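Local coordinates for sensor protein TorS (Vibrio parahaemolyticus, PDB 3O1I) that probably phosphorylates a protein histidine with ATP as the membrane sensor kinase of a two-component system, represented by its sensor domain in complex with the periplasmic protein TorT, at residues B[7-12]-B[263-268]; B[18-23]-B[252-257]; B[92-97]-B[237-242]; B[131-136]-B[147-152]; B[205-210]-B[218-223]. All blocks are in the same frame, centred on the assembly; numbering follows the deposited sequence.

Contact 1 of 5, residues B[7-12]-B[263-268]; sequences IEARQV and TVNKLV
A9 and V268 meet where segments 7-12 and 263-268 run nearly antiparallel, at 172°, with axes 9.9 Å apart. The interaction across them is apolar packing. A9 CB faces the partner helix between two valines, 3.3 Å from V268 CG2 and 4.3 Å from V264 CG2. V268 offers that methyl because its CG1 stands anti to the backbone N (chi1 174°), leaving CG2 beside the N on the side of A9. One turn further on, V12 CG1 comes up to V264 CG1 at 4.4 Å, a looser meeting of branches. Polar groups stay at the margin. The amide of N265 leans inward, but its OD1 does no more than touch A9 CB. Within segment 7-12, I7 O accepts from Q11 N and Q11 NE2, which reach it from opposite faces of its plane; the NE2 donor, 2.9 Å from I7 O, sits above the carbonyl plane. R10, pointing away from segment 263-268, forms a salt bridge with D269 of the second subunit. Chemically, then, the pair within the chain is joined by buried methyl groups without a hydrogen bond, while charge serves the joint between subunits.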
# COMPACT_ATOMS: atom_id res chain seq x y z
N ILE B 7 32.32 -13.67 57.67
CA ILE B 7 32.90 -12.81 56.64
C ILE B 7 32.87 -13.45 55.26
O ILE B 7 32.88 -12.76 54.24
CB ILE B 7 34.36 -12.40 57.01
CG1 ILE B 7 34.34 -11.11 57.85
CG2 ILE B 7 35.21 -12.19 55.76
CD1 ILE B 7 33.48 -11.18 59.09
N GLU B 8 32.82 -14.77 55.23
CA GLU B 8 32.77 -15.48 53.97
C GLU B 8 31.35 -15.53 53.45
O GLU B 8 31.07 -15.11 52.33
CB GLU B 8 33.32 -16.90 54.14
CG GLU B 8 34.40 -17.24 53.16
CD GLU B 8 35.34 -16.07 52.92
OE1 GLU B 8 34.88 -15.06 52.35
OE2 GLU B 8 36.52 -16.16 53.32
N ALA B 9 30.44 -16.02 54.28
CA ALA B 9 29.04 -16.13 53.91
C ALA B 9 28.45 -14.79 53.51
O ALA B 9 27.53 -14.74 52.69
CB ALA B 9 28.25 -16.72 55.06
N ARG B 10 28.97 -13.70 54.08
CA ARG B 10 28.47 -12.37 53.77
C ARG B 10 29.06 -11.90 52.44
O ARG B 10 28.38 -11.30 51.62
CB ARG B 10 28.86 -11.37 54.86
CG ARG B 10 30.35 -11.02 54.90
CD ARG B 10 30.57 -9.51 54.79
NE ARG B 10 29.99 -8.81 55.93
CZ ARG B 10 30.46 -8.88 57.17
NH1 ARG B 10 31.52 -9.63 57.42
NH2 ARG B 10 29.87 -8.23 58.15
N GLN B 11 30.35 -12.19 52.26
CA GLN B 11 31.06 -11.81 51.06
C GLN B 11 30.42 -12.50 49.86
O GLN B 11 30.45 -11.98 48.74
CB GLN B 11 32.53 -12.22 51.19
CG GLN B 11 33.49 -11.27 50.51
CD GLN B 11 34.82 -11.17 51.24
OE1 GLN B 11 35.72 -10.44 50.83
NE2 GLN B 11 34.95 -11.91 52.34
N VAL B 12 29.84 -13.66 50.12
CA VAL B 12 29.17 -14.42 49.08
C VAL B 12 27.79 -13.82 48.83
O VAL B 12 27.48 -13.41 47.71
CB VAL B 12 29.03 -15.90 49.48
CG1 VAL B 12 28.12 -16.63 48.51
CG2 VAL B 12 30.40 -16.54 49.51
N THR B 263 21.96 -22.17 51.28
CA THR B 263 22.81 -23.27 51.68
C THR B 263 24.01 -22.78 52.46
O THR B 263 24.29 -23.28 53.54
CB THR B 263 23.27 -24.09 50.45
OG1 THR B 263 22.13 -24.75 49.88
CG2 THR B 263 24.31 -25.14 50.84
N VAL B 264 24.72 -21.79 51.93
CA VAL B 264 25.88 -21.27 52.64
C VAL B 264 25.50 -20.86 54.06
O VAL B 264 26.29 -21.03 54.99
CB VAL B 264 26.50 -20.05 51.93
CG1 VAL B 264 26.56 -20.30 50.44
CG2 VAL B 264 25.72 -18.79 52.24
N ASN B 265 24.30 -20.32 54.23
CA ASN B 265 23.83 -19.91 55.55
C ASN B 265 23.64 -21.13 56.44
O ASN B 265 23.89 -21.07 57.64
CB ASN B 265 22.51 -19.14 55.45
CG ASN B 265 22.72 -17.67 55.15
OD1 ASN B 265 23.85 -17.21 54.99
ND2 ASN B 265 21.63 -16.93 55.07
N LYS B 266 23.17 -22.23 55.85
CA LYS B 266 22.98 -23.44 56.62
C LYS B 266 24.34 -24.03 56.98
O LYS B 266 24.46 -24.77 57.96
CB LYS B 266 22.15 -24.45 55.83
CG LYS B 266 20.68 -24.09 55.77
CD LYS B 266 19.80 -25.26 55.34
CE LYS B 266 20.02 -25.62 53.88
NZ LYS B 266 19.05 -26.65 53.44
N LEU B 267 25.36 -23.71 56.19
CA LEU B 267 26.70 -24.20 56.46
C LEU B 267 27.27 -23.39 57.61
O LEU B 267 27.96 -23.92 58.48
CB LEU B 267 27.61 -24.04 55.24
CG LEU B 267 27.37 -24.98 54.05
CD1 LEU B 267 28.50 -24.75 53.05
CD2 LEU B 267 27.35 -26.44 54.49
N VAL B 268 26.97 -22.10 57.62
CA VAL B 268 27.43 -21.21 58.67
C VAL B 268 26.86 -21.67 60.01
O VAL B 268 27.58 -21.81 60.99
CB VAL B 268 27.00 -19.76 58.39
CG1 VAL B 268 27.34 -18.87 59.57
CG2 VAL B 268 27.68 -19.27 57.14

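Contact 2 of 5, residues B[18-23]-B[252-257]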
# COMPACT_ATOMS: atom_id res chain seq x y z
N ARG B 18 25.60 -8.85 43.58
CA ARG B 18 26.48 -8.08 42.73
C ARG B 18 26.54 -8.70 41.35
O ARG B 18 26.80 -8.02 40.36
CB ARG B 18 27.89 -8.03 43.33
CG ARG B 18 28.87 -7.22 42.50
CD ARG B 18 30.23 -7.17 43.17
NE ARG B 18 31.18 -6.37 42.40
CZ ARG B 18 32.44 -6.16 42.77
NH1 ARG B 18 32.91 -6.70 43.89
NH2 ARG B 18 33.24 -5.41 42.01
N ILE B 19 26.30 -10.01 41.30
CA ILE B 19 26.32 -10.75 40.03
C ILE B 19 25.03 -10.55 39.26
O ILE B 19 25.05 -10.28 38.06
CB ILE B 19 26.53 -12.27 40.28
CG1 ILE B 19 27.98 -12.53 40.68
CG2 ILE B 19 26.17 -13.08 39.03
CD1 ILE B 19 28.97 -12.19 39.60
N ILE B 20 23.90 -10.67 39.96
CA ILE B 20 22.58 -10.49 39.38
C ILE B 20 22.53 -9.25 38.49
O ILE B 20 21.76 -9.19 37.53
CB ILE B 20 21.51 -10.37 40.48
CG1 ILE B 20 21.56 -11.60 41.39
CG2 ILE B 20 20.12 -10.28 39.87
CD1 ILE B 20 21.14 -12.89 40.71
N SER B 21 23.35 -8.26 38.82
CA SER B 21 23.39 -7.03 38.04
C SER B 21 24.27 -7.20 36.82
O SER B 21 23.98 -6.67 35.75
CB SER B 21 23.92 -5.87 38.89
OG SER B 21 23.09 -5.61 40.01
N SER B 22 25.35 -7.95 36.97
CA SER B 22 26.26 -8.16 35.87
C SER B 22 25.66 -8.94 34.70
O SER B 22 26.11 -8.81 33.56
CB SER B 22 27.53 -8.84 36.37
OG SER B 22 28.11 -8.06 37.40
N VAL B 23 24.65 -9.76 34.98
CA VAL B 23 24.00 -10.52 33.92
C VAL B 23 22.96 -9.64 33.26
O VAL B 23 22.80 -9.66 32.04
CB VAL B 23 23.31 -11.81 34.44
CG1 VAL B 23 24.35 -12.85 34.79
CG2 VAL B 23 22.46 -11.50 35.64
N LYS B 252 15.75 -17.20 36.58
CA LYS B 252 16.27 -18.39 37.24
C LYS B 252 17.49 -18.00 38.05
O LYS B 252 17.72 -18.53 39.13
CB LYS B 252 16.66 -19.44 36.21
CG LYS B 252 15.48 -20.07 35.50
CD LYS B 252 15.92 -20.75 34.20
CE LYS B 252 14.72 -21.14 33.30
NZ LYS B 252 15.10 -21.48 31.89
N THR B 253 18.25 -17.05 37.52
CA THR B 253 19.45 -16.56 38.19
C THR B 253 19.09 -16.18 39.62
O THR B 253 19.75 -16.62 40.57
CB THR B 253 20.01 -15.36 37.45
OG1 THR B 253 20.23 -15.73 36.09
CG2 THR B 253 21.34 -14.92 38.04
N LEU B 254 18.04 -15.39 39.80
CA LEU B 254 17.66 -15.00 41.15
C LEU B 254 17.46 -16.26 41.95
O LEU B 254 18.20 -16.53 42.89
CB LEU B 254 16.36 -14.19 41.16
CG LEU B 254 16.31 -12.87 40.40
CD1 LEU B 254 14.90 -12.30 40.55
CD2 LEU B 254 17.37 -11.88 40.91
N GLU B 255 16.45 -17.04 41.58
CA GLU B 255 16.16 -18.28 42.28
C GLU B 255 17.41 -19.06 42.67
O GLU B 255 17.53 -19.50 43.81
CB GLU B 255 15.26 -19.17 41.42
CG GLU B 255 13.89 -18.59 41.19
CD GLU B 255 13.05 -19.44 40.25
OE1 GLU B 255 12.82 -20.63 40.57
OE2 GLU B 255 12.62 -18.92 39.20
N LEU B 256 18.34 -19.21 41.73
CA LEU B 256 19.57 -19.96 41.97
C LEU B 256 20.47 -19.35 43.03
O LEU B 256 20.91 -20.05 43.94
CB LEU B 256 20.36 -20.12 40.67
CG LEU B 256 19.74 -21.05 39.63
CD1 LEU B 256 20.68 -21.16 38.44
CD2 LEU B 256 19.49 -22.40 40.24
N PHE B 257 20.76 -18.06 42.90
CA PHE B 257 21.61 -17.37 43.87
C PHE B 257 20.88 -17.28 45.19
O PHE B 257 21.44 -16.91 46.21
CB PHE B 257 21.97 -15.98 43.38
CG PHE B 257 23.20 -15.94 42.56
CD1 PHE B 257 23.13 -15.77 41.18
CD2 PHE B 257 24.45 -16.10 43.15
CE1 PHE B 257 24.29 -15.76 40.39
CE2 PHE B 257 25.61 -16.10 42.38
CZ PHE B 257 25.53 -15.93 40.99
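I20 and F257 form the dense half of a helix pair in which segments 18-23 and 252-257 cross at 163°, nearly antiparallel. The two side chains slide past each other in opposite directions, bringing I20 CD1 to 3.5 Å from F257 CD1. The same methyl lies 3.4 Å from T253 CG2, so the end of I20 is wedged between two residues one turn apart. CG1 of I20 is anti to the carbonyl carbon (chi1 -56°), which leaves CG2 anti to the backbone N, where it meets L254 CD2 at 3.3 Å, the two side chains crossing at about a right angle. I19 also crosses F257 nearly at right angles, its CG2 3.5 Å from CZ of the ring. Packing slackens toward V23, whose CG2 keeps 4.3 Å from T253 CG2; K252 and E255, on the solvent side of their helix, do not join in. T253 divides its groups: the methyl serves this interface, whereas OG1 is hydrogen-bonded to N79 and to the carbonyl of L249. Helix 32-58 lies against I19 through L42 and Q45, helix 63-138 reaches V23 and F257 with L80, L83 and V76, and I20 also packs on L254 of the second subunit.

Contact 3 of 5, residues B[92-97]-B[237-242]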
# COMPACT_ATOMS: atom_id res chain seq x y z
N TRP B 92 23.78 -11.93 17.16
CA TRP B 92 23.89 -12.61 15.88
C TRP B 92 22.63 -12.41 15.05
O TRP B 92 22.69 -12.11 13.85
CB TRP B 92 24.10 -14.12 16.09
CG TRP B 92 24.35 -14.86 14.80
CD1 TRP B 92 25.56 -15.14 14.24
CD2 TRP B 92 23.36 -15.39 13.91
NE1 TRP B 92 25.39 -15.82 13.06
CE2 TRP B 92 24.05 -15.98 12.82
CE3 TRP B 92 21.96 -15.41 13.91
CZ2 TRP B 92 23.39 -16.61 11.76
CZ3 TRP B 92 21.29 -16.05 12.84
CH2 TRP B 92 22.01 -16.63 11.79
N LEU B 93 21.49 -12.61 15.72
CA LEU B 93 20.18 -12.49 15.12
C LEU B 93 19.90 -11.09 14.64
O LEU B 93 19.49 -10.88 13.50
CB LEU B 93 19.11 -12.92 16.13
CG LEU B 93 19.03 -14.41 16.49
CD1 LEU B 93 18.13 -14.60 17.69
CD2 LEU B 93 18.52 -15.21 15.31
N ALA B 94 20.11 -10.12 15.52
CA ALA B 94 19.86 -8.72 15.18
C ALA B 94 20.55 -8.34 13.89
O ALA B 94 19.98 -7.66 13.04
CB ALA B 94 20.33 -7.82 16.31
N LYS B 95 21.79 -8.80 13.75
CA LYS B 95 22.61 -8.52 12.59
C LYS B 95 22.13 -9.32 11.37
O LYS B 95 22.26 -8.87 10.22
CB LYS B 95 24.08 -8.84 12.93
CG LYS B 95 24.96 -9.13 11.72
CD LYS B 95 26.44 -9.31 12.09
CE LYS B 95 27.28 -9.61 10.84
NZ LYS B 95 28.75 -9.53 11.11
N GLU B 96 21.59 -10.51 11.61
CA GLU B 96 21.12 -11.35 10.52
C GLU B 96 19.82 -10.75 9.96
O GLU B 96 19.61 -10.70 8.74
CB GLU B 96 20.88 -12.77 11.02
CG GLU B 96 20.57 -13.79 9.92
CD GLU B 96 21.80 -14.28 9.16
OE1 GLU B 96 21.63 -14.90 8.10
OE2 GLU B 96 22.94 -14.07 9.63
N ILE B 97 18.97 -10.28 10.87
CA ILE B 97 17.70 -9.69 10.54
C ILE B 97 17.90 -8.39 9.78
O ILE B 97 17.26 -8.16 8.75
CB ILE B 97 16.86 -9.42 11.81
CG1 ILE B 97 16.49 -10.77 12.46
CG2 ILE B 97 15.61 -8.62 11.48
CD1 ILE B 97 15.89 -10.67 13.89
N LEU B 237 11.08 -14.73 14.56
CA LEU B 237 10.47 -15.48 15.65
C LEU B 237 11.54 -16.08 16.57
O LEU B 237 11.29 -16.28 17.76
CB LEU B 237 9.57 -16.59 15.11
CG LEU B 237 8.26 -16.07 14.50
CD1 LEU B 237 7.54 -17.19 13.76
CD2 LEU B 237 7.39 -15.49 15.61
N GLN B 238 12.71 -16.36 16.01
CA GLN B 238 13.80 -16.94 16.80
C GLN B 238 14.33 -15.86 17.75
O GLN B 238 14.77 -16.16 18.86
CB GLN B 238 14.91 -17.45 15.89
CG GLN B 238 14.48 -18.61 15.03
CD GLN B 238 15.64 -19.24 14.27
OE1 GLN B 238 16.26 -18.60 13.40
NE2 GLN B 238 15.93 -20.50 14.58
N GLN B 239 14.27 -14.62 17.30
CA GLN B 239 14.69 -13.51 18.14
C GLN B 239 13.65 -13.37 19.27
O GLN B 239 13.99 -13.07 20.41
CB GLN B 239 14.77 -12.24 17.31
CG GLN B 239 15.28 -11.05 18.07
CD GLN B 239 15.56 -9.85 17.18
OE1 GLN B 239 14.64 -9.18 16.71
NE2 GLN B 239 16.84 -9.58 16.93
N TYR B 240 12.38 -13.59 18.95
CA TYR B 240 11.35 -13.49 19.97
C TYR B 240 11.69 -14.49 21.08
O TYR B 240 11.72 -14.17 22.27
CB TYR B 240 9.98 -13.86 19.40
CG TYR B 240 8.89 -13.87 20.44
CD1 TYR B 240 8.45 -12.68 21.01
CD2 TYR B 240 8.32 -15.06 20.87
CE1 TYR B 240 7.46 -12.68 21.99
CE2 TYR B 240 7.33 -15.08 21.85
CZ TYR B 240 6.91 -13.88 22.41
OH TYR B 240 5.90 -13.86 23.36
N GLU B 241 11.94 -15.70 20.62
CA GLU B 241 12.28 -16.82 21.45
C GLU B 241 13.54 -16.56 22.26
O GLU B 241 13.54 -16.70 23.48
CB GLU B 241 12.46 -18.07 20.58
CG GLU B 241 11.14 -18.70 20.13
CD GLU B 241 11.34 -19.83 19.13
OE1 GLU B 241 12.41 -20.49 19.14
OE2 GLU B 241 10.41 -20.08 18.33
N ASN B 242 14.61 -16.16 21.58
CA ASN B 242 15.84 -15.90 22.30
C ASN B 242 15.63 -14.88 23.40
O ASN B 242 16.22 -15.01 24.48
CB ASN B 242 16.93 -15.38 21.39
CG ASN B 242 18.30 -15.50 22.03
OD1 ASN B 242 18.73 -16.59 22.37
ND2 ASN B 242 18.97 -14.38 22.22
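L93 and Q239 mark the closest backbone approach, their CA atoms 6.3 Å apart, where segments 92-97 and 237-242 run antiparallel at 160° with axes separated by 10.0 Å. This is a helix pair of an elongated, all-helical sensor domain, and segment 92-97 belongs to a predicted coiled coil. L93 carries much of the contact. Its CD1 rests against the opposing backbone, 3.6 Å from Q239 CA, and touches N242 CB on the following turn, while its CD2 grazes Q238 CB at 4.3 Å. In return Q239 reaches across as an extended arm: CG is anti to the backbone N (chi1 -177°) and the chain stays straight beyond it, which carries the amide to the opposite helix. There NE2 lies alongside A94, 3.6 Å from its CA, in van der Waals contact. N242 keeps its polar end out of the pair, ND2 being hydrogen-bonded to the carbonyl of T86. Next to the interface, E96 OE2 sits over one face of the W92 ring, offset toward the rim, with E96 OE1 engaged in a salt bridge to R100. I235 and L236, farther back on helix 231-271, continue the apolar seam against I97. At the end of the Q239 arm, I97 crosses the glutamine obliquely, and its CD1 methyl lies 3.4 Å from each of Q239 CD, OE1 and NE2.

Contact 4 of 5, residues B[131-136]-B[147-152]; sequences THIYDL and QALDAL
With CG1 of I133 anti to its carbonyl carbon (chi1 -52°) and the chain extended onward to CD1 (chi2 -171°), the side chain is driven straight at A148 and L149. L149 has the equivalent first torsion, and its CD2 swings in to meet I133 CD1 at 3.4 Å, the two side chains crossing at about a right angle. A148 contributes only its CB, set 3.4 Å from I133 CG1 and 4.3 Å from L136 CD1, so that one methyl lies against two neighbouring turns of the other helix. L152 CD2 borders the same isoleucine more distantly, at 4.4 Å from CD1. Beyond this apolar join, Y134 makes a cation-pi contact with R238 of a TorT chain, and L149 packs on Y134 of the second subunit. Segments 131-136 and 147-152, at 168° with axes 10.1 Å apart, are the two arms of an antiparallel helical hairpin, closed by the short turn between helices 63-138 and 142-180.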
# COMPACT_ATOMS: atom_id res chain seq x y z
N THR B 131 -5.19 9.64 -29.13
CA THR B 131 -4.75 10.68 -30.04
C THR B 131 -4.83 10.15 -31.46
O THR B 131 -5.03 10.90 -32.41
CB THR B 131 -3.31 11.07 -29.72
OG1 THR B 131 -3.26 11.58 -28.38
CG2 THR B 131 -2.80 12.13 -30.69
N HIS B 132 -4.67 8.84 -31.59
CA HIS B 132 -4.74 8.19 -32.88
C HIS B 132 -6.15 8.38 -33.42
O HIS B 132 -6.34 8.89 -34.52
CB HIS B 132 -4.43 6.70 -32.73
CG HIS B 132 -4.57 5.91 -34.00
ND1 HIS B 132 -3.78 6.13 -35.11
CD2 HIS B 132 -5.35 4.84 -34.30
CE1 HIS B 132 -4.08 5.24 -36.04
NE2 HIS B 132 -5.03 4.45 -35.57
N ILE B 133 -7.14 7.98 -32.63
CA ILE B 133 -8.53 8.10 -33.05
C ILE B 133 -8.82 9.49 -33.60
O ILE B 133 -9.69 9.66 -34.44
CB ILE B 133 -9.49 7.80 -31.89
CG1 ILE B 133 -9.14 6.45 -31.26
CG2 ILE B 133 -10.92 7.75 -32.42
CD1 ILE B 133 -10.15 5.95 -30.25
N TYR B 134 -8.07 10.48 -33.14
CA TYR B 134 -8.25 11.85 -33.61
C TYR B 134 -8.01 11.98 -35.12
O TYR B 134 -8.75 12.66 -35.82
CB TYR B 134 -7.31 12.80 -32.87
CG TYR B 134 -7.79 13.20 -31.49
CD1 TYR B 134 -6.95 13.86 -30.60
CD2 TYR B 134 -9.10 12.93 -31.09
CE1 TYR B 134 -7.40 14.25 -29.33
CE2 TYR B 134 -9.56 13.32 -29.83
CZ TYR B 134 -8.71 13.98 -28.96
OH TYR B 134 -9.17 14.37 -27.71
N ASP B 135 -6.96 11.32 -35.60
CA ASP B 135 -6.63 11.36 -37.02
C ASP B 135 -7.63 10.52 -37.78
O ASP B 135 -7.99 10.84 -38.91
CB ASP B 135 -5.23 10.83 -37.25
CG ASP B 135 -4.21 11.50 -36.37
OD1 ASP B 135 -4.28 12.75 -36.23
OD2 ASP B 135 -3.34 10.80 -35.82
N LEU B 136 -8.08 9.43 -37.17
CA LEU B 136 -9.05 8.57 -37.82
C LEU B 136 -10.35 9.33 -37.99
O LEU B 136 -10.96 9.30 -39.06
CB LEU B 136 -9.32 7.31 -36.99
CG LEU B 136 -8.15 6.37 -36.71
CD1 LEU B 136 -8.69 5.08 -36.10
CD2 LEU B 136 -7.41 6.07 -38.00
N GLN B 147 -13.20 0.70 -34.18
CA GLN B 147 -12.23 -0.34 -33.89
C GLN B 147 -11.25 0.04 -32.79
O GLN B 147 -10.84 -0.80 -31.99
CB GLN B 147 -11.46 -0.69 -35.17
CG GLN B 147 -11.02 -2.14 -35.24
CD GLN B 147 -12.21 -3.09 -35.40
OE1 GLN B 147 -13.36 -2.70 -35.19
NE2 GLN B 147 -11.92 -4.33 -35.77
N ALA B 148 -10.88 1.32 -32.77
CA ALA B 148 -9.95 1.84 -31.79
C ALA B 148 -10.64 2.02 -30.45
O ALA B 148 -10.06 1.75 -29.40
CB ALA B 148 -9.37 3.16 -32.26
N LEU B 149 -11.88 2.51 -30.49
CA LEU B 149 -12.64 2.71 -29.27
C LEU B 149 -12.74 1.37 -28.59
O LEU B 149 -12.54 1.24 -27.39
CB LEU B 149 -14.05 3.22 -29.58
CG LEU B 149 -14.06 4.60 -30.23
CD1 LEU B 149 -15.49 5.00 -30.50
CD2 LEU B 149 -13.36 5.60 -29.32
N ASP B 150 -13.05 0.35 -29.39
CA ASP B 150 -13.15 -0.98 -28.84
C ASP B 150 -11.84 -1.38 -28.16
O ASP B 150 -11.85 -1.92 -27.06
CB ASP B 150 -13.50 -1.97 -29.95
CG ASP B 150 -15.00 -2.05 -30.21
OD1 ASP B 150 -15.73 -2.51 -29.31
OD2 ASP B 150 -15.45 -1.66 -31.32
N ALA B 151 -10.71 -1.10 -28.81
CA ALA B 151 -9.42 -1.47 -28.24
C ALA B 151 -8.90 -0.46 -27.21
O ALA B 151 -7.72 -0.45 -26.86
CB ALA B 151 -8.40 -1.64 -29.35
N LEU B 152 -9.79 0.39 -26.74
CA LEU B 152 -9.42 1.40 -25.76
C LEU B 152 -9.99 0.89 -24.45
O LEU B 152 -9.45 1.14 -23.38
CB LEU B 152 -10.06 2.73 -26.12
CG LEU B 152 -9.53 3.99 -25.45
CD1 LEU B 152 -8.05 4.19 -25.78
CD2 LEU B 152 -10.34 5.16 -25.96

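Contact 5 of 5, residues B[205-210]-B[218-223]; sequences RRVLAV and QMSQLL
V207 meets M219, and L208 meets S220, without any ring, amide or guanidinium group between them, so this contact has no faces or edges to match; the fit is made by branched aliphatic chains, a methionine and a serine hydroxyl. V207 is its centre and uses both methyls. CG2, anti to the backbone N, lies along the methionine, 3.2 Å from M219 CB and 3.4 Å from both M219 SD and M219 CE. That breadth of contact follows from a bend in M219: chi3 of 83° folds the terminal methyl back beside the valine, and the two side chains slide past each other in opposite directions. The other methyl, CG1, approaches L223 CD1 tip to tip at 3.9 Å and is equally far from S220 OG. At the more exposed rim, L208 CD1 touches S220 OG at 3.5 Å, an apolar group against a hydroxyl. The chain leaves the helix after L208 and turns back through a short loop, which a weak hydrogen bond between V207 O and S216 OG spans. Helix 63-138 packs on segment 218-223, with T115 and Q118 against M219 and L111 against L223, while L166 of helix 142-180 touches M219 and R206.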
# COMPACT_ATOMS: atom_id res chain seq x y z
N ARG B 205 1.25 -15.47 -9.35
CA ARG B 205 0.18 -15.86 -10.27
C ARG B 205 -0.17 -14.76 -11.26
O ARG B 205 -0.05 -14.96 -12.46
CB ARG B 205 -1.06 -16.26 -9.48
CG ARG B 205 -1.95 -17.25 -10.17
CD ARG B 205 -3.03 -17.70 -9.22
NE ARG B 205 -2.46 -18.03 -7.91
CZ ARG B 205 -3.17 -18.50 -6.88
NH1 ARG B 205 -4.48 -18.70 -7.01
NH2 ARG B 205 -2.58 -18.78 -5.73
N ARG B 206 -0.61 -13.61 -10.76
CA ARG B 206 -0.99 -12.48 -11.61
C ARG B 206 0.05 -12.07 -12.65
O ARG B 206 -0.26 -11.91 -13.83
CB ARG B 206 -1.29 -11.25 -10.77
CG ARG B 206 -2.41 -11.41 -9.79
CD ARG B 206 -3.74 -11.60 -10.47
NE ARG B 206 -4.80 -11.74 -9.48
CZ ARG B 206 -5.11 -10.82 -8.57
NH1 ARG B 206 -4.42 -9.67 -8.52
NH2 ARG B 206 -6.09 -11.06 -7.71
N VAL B 207 1.28 -11.89 -12.20
CA VAL B 207 2.35 -11.46 -13.09
C VAL B 207 2.54 -12.40 -14.28
O VAL B 207 2.70 -11.97 -15.42
CB VAL B 207 3.69 -11.33 -12.31
CG1 VAL B 207 4.24 -12.71 -11.96
CG2 VAL B 207 4.67 -10.54 -13.12
N LEU B 208 2.53 -13.70 -13.99
CA LEU B 208 2.72 -14.74 -14.99
C LEU B 208 1.81 -14.57 -16.18
O LEU B 208 2.23 -14.77 -17.33
CB LEU B 208 2.47 -16.10 -14.36
CG LEU B 208 3.53 -17.18 -14.57
CD1 LEU B 208 4.96 -16.61 -14.47
CD2 LEU B 208 3.29 -18.25 -13.52
N ALA B 209 0.56 -14.20 -15.92
CA ALA B 209 -0.42 -14.02 -16.98
C ALA B 209 -0.34 -12.68 -17.70
O ALA B 209 -1.13 -12.43 -18.60
CB ALA B 209 -1.83 -14.23 -16.41
N VAL B 210 0.60 -11.82 -17.31
CA VAL B 210 0.76 -10.53 -17.97
C VAL B 210 1.50 -10.64 -19.30
O VAL B 210 2.49 -11.37 -19.43
CB VAL B 210 1.48 -9.51 -17.05
CG1 VAL B 210 2.17 -8.43 -17.88
CG2 VAL B 210 0.48 -8.86 -16.14
N GLN B 218 11.26 -10.48 -15.49
CA GLN B 218 11.90 -9.69 -14.43
C GLN B 218 11.09 -9.73 -13.14
O GLN B 218 11.64 -9.96 -12.06
CB GLN B 218 12.05 -8.23 -14.87
CG GLN B 218 12.84 -8.01 -16.12
CD GLN B 218 12.78 -6.57 -16.54
OE1 GLN B 218 11.69 -6.00 -16.68
NE2 GLN B 218 13.94 -5.96 -16.74
N MET B 219 9.79 -9.48 -13.25
CA MET B 219 8.91 -9.50 -12.10
C MET B 219 8.96 -10.88 -11.45
O MET B 219 9.07 -11.00 -10.23
CB MET B 219 7.49 -9.15 -12.52
CG MET B 219 7.21 -7.65 -12.51
SD MET B 219 5.57 -7.22 -13.14
CE MET B 219 4.57 -7.49 -11.72
N SER B 220 8.88 -11.92 -12.28
CA SER B 220 8.96 -13.28 -11.77
C SER B 220 10.29 -13.54 -11.07
O SER B 220 10.35 -14.24 -10.08
CB SER B 220 8.79 -14.28 -12.90
OG SER B 220 7.45 -14.70 -13.00
N GLN B 221 11.36 -12.97 -11.61
CA GLN B 221 12.67 -13.18 -11.01
C GLN B 221 12.75 -12.52 -9.63
O GLN B 221 13.34 -13.08 -8.71
CB GLN B 221 13.76 -12.61 -11.92
CG GLN B 221 14.77 -13.64 -12.39
CD GLN B 221 15.19 -13.42 -13.84
OE1 GLN B 221 15.51 -12.29 -14.24
NE2 GLN B 221 15.19 -14.49 -14.64
N LEU B 222 12.16 -11.34 -9.50
CA LEU B 222 12.18 -10.64 -8.24
C LEU B 222 11.35 -11.40 -7.21
O LEU B 222 11.76 -11.55 -6.05
CB LEU B 222 11.66 -9.21 -8.42
CG LEU B 222 12.51 -8.29 -9.32
CD1 LEU B 222 11.67 -7.19 -9.92
CD2 LEU B 222 13.67 -7.72 -8.51
N LEU B 223 10.18 -11.90 -7.62
CA LEU B 223 9.33 -12.63 -6.68
C LEU B 223 9.96 -13.94 -6.17
O LEU B 223 9.70 -14.38 -5.04
CB LEU B 223 7.98 -12.94 -7.32
CG LEU B 223 7.09 -11.75 -7.71
CD1 LEU B 223 5.84 -12.26 -8.48
CD2 LEU B 223 6.70 -10.97 -6.45

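The five contacts are strung along one elongated bundle, and the centres of contacts 1 and 4 are about 96 Å apart. Contacts 1 and 2, with centres about 17 Å apart, repeat the pairing of helices 5-26 and 231-271; contact 3, about 24 Å from contact 2 between centres, pairs helix 231-271 with helix 63-138. Helix 63-138 then runs on to contact 4, about 58 Å from contact 3 between centres, and contact 5 lies about 30 Å from contact 4, again between centres. Contacts 1, 2 and 4 also reach the second subunit, whereas contacts 4 and 5 border TorT. The kinase modules probably lie in other parts of the protein, away from these contacts.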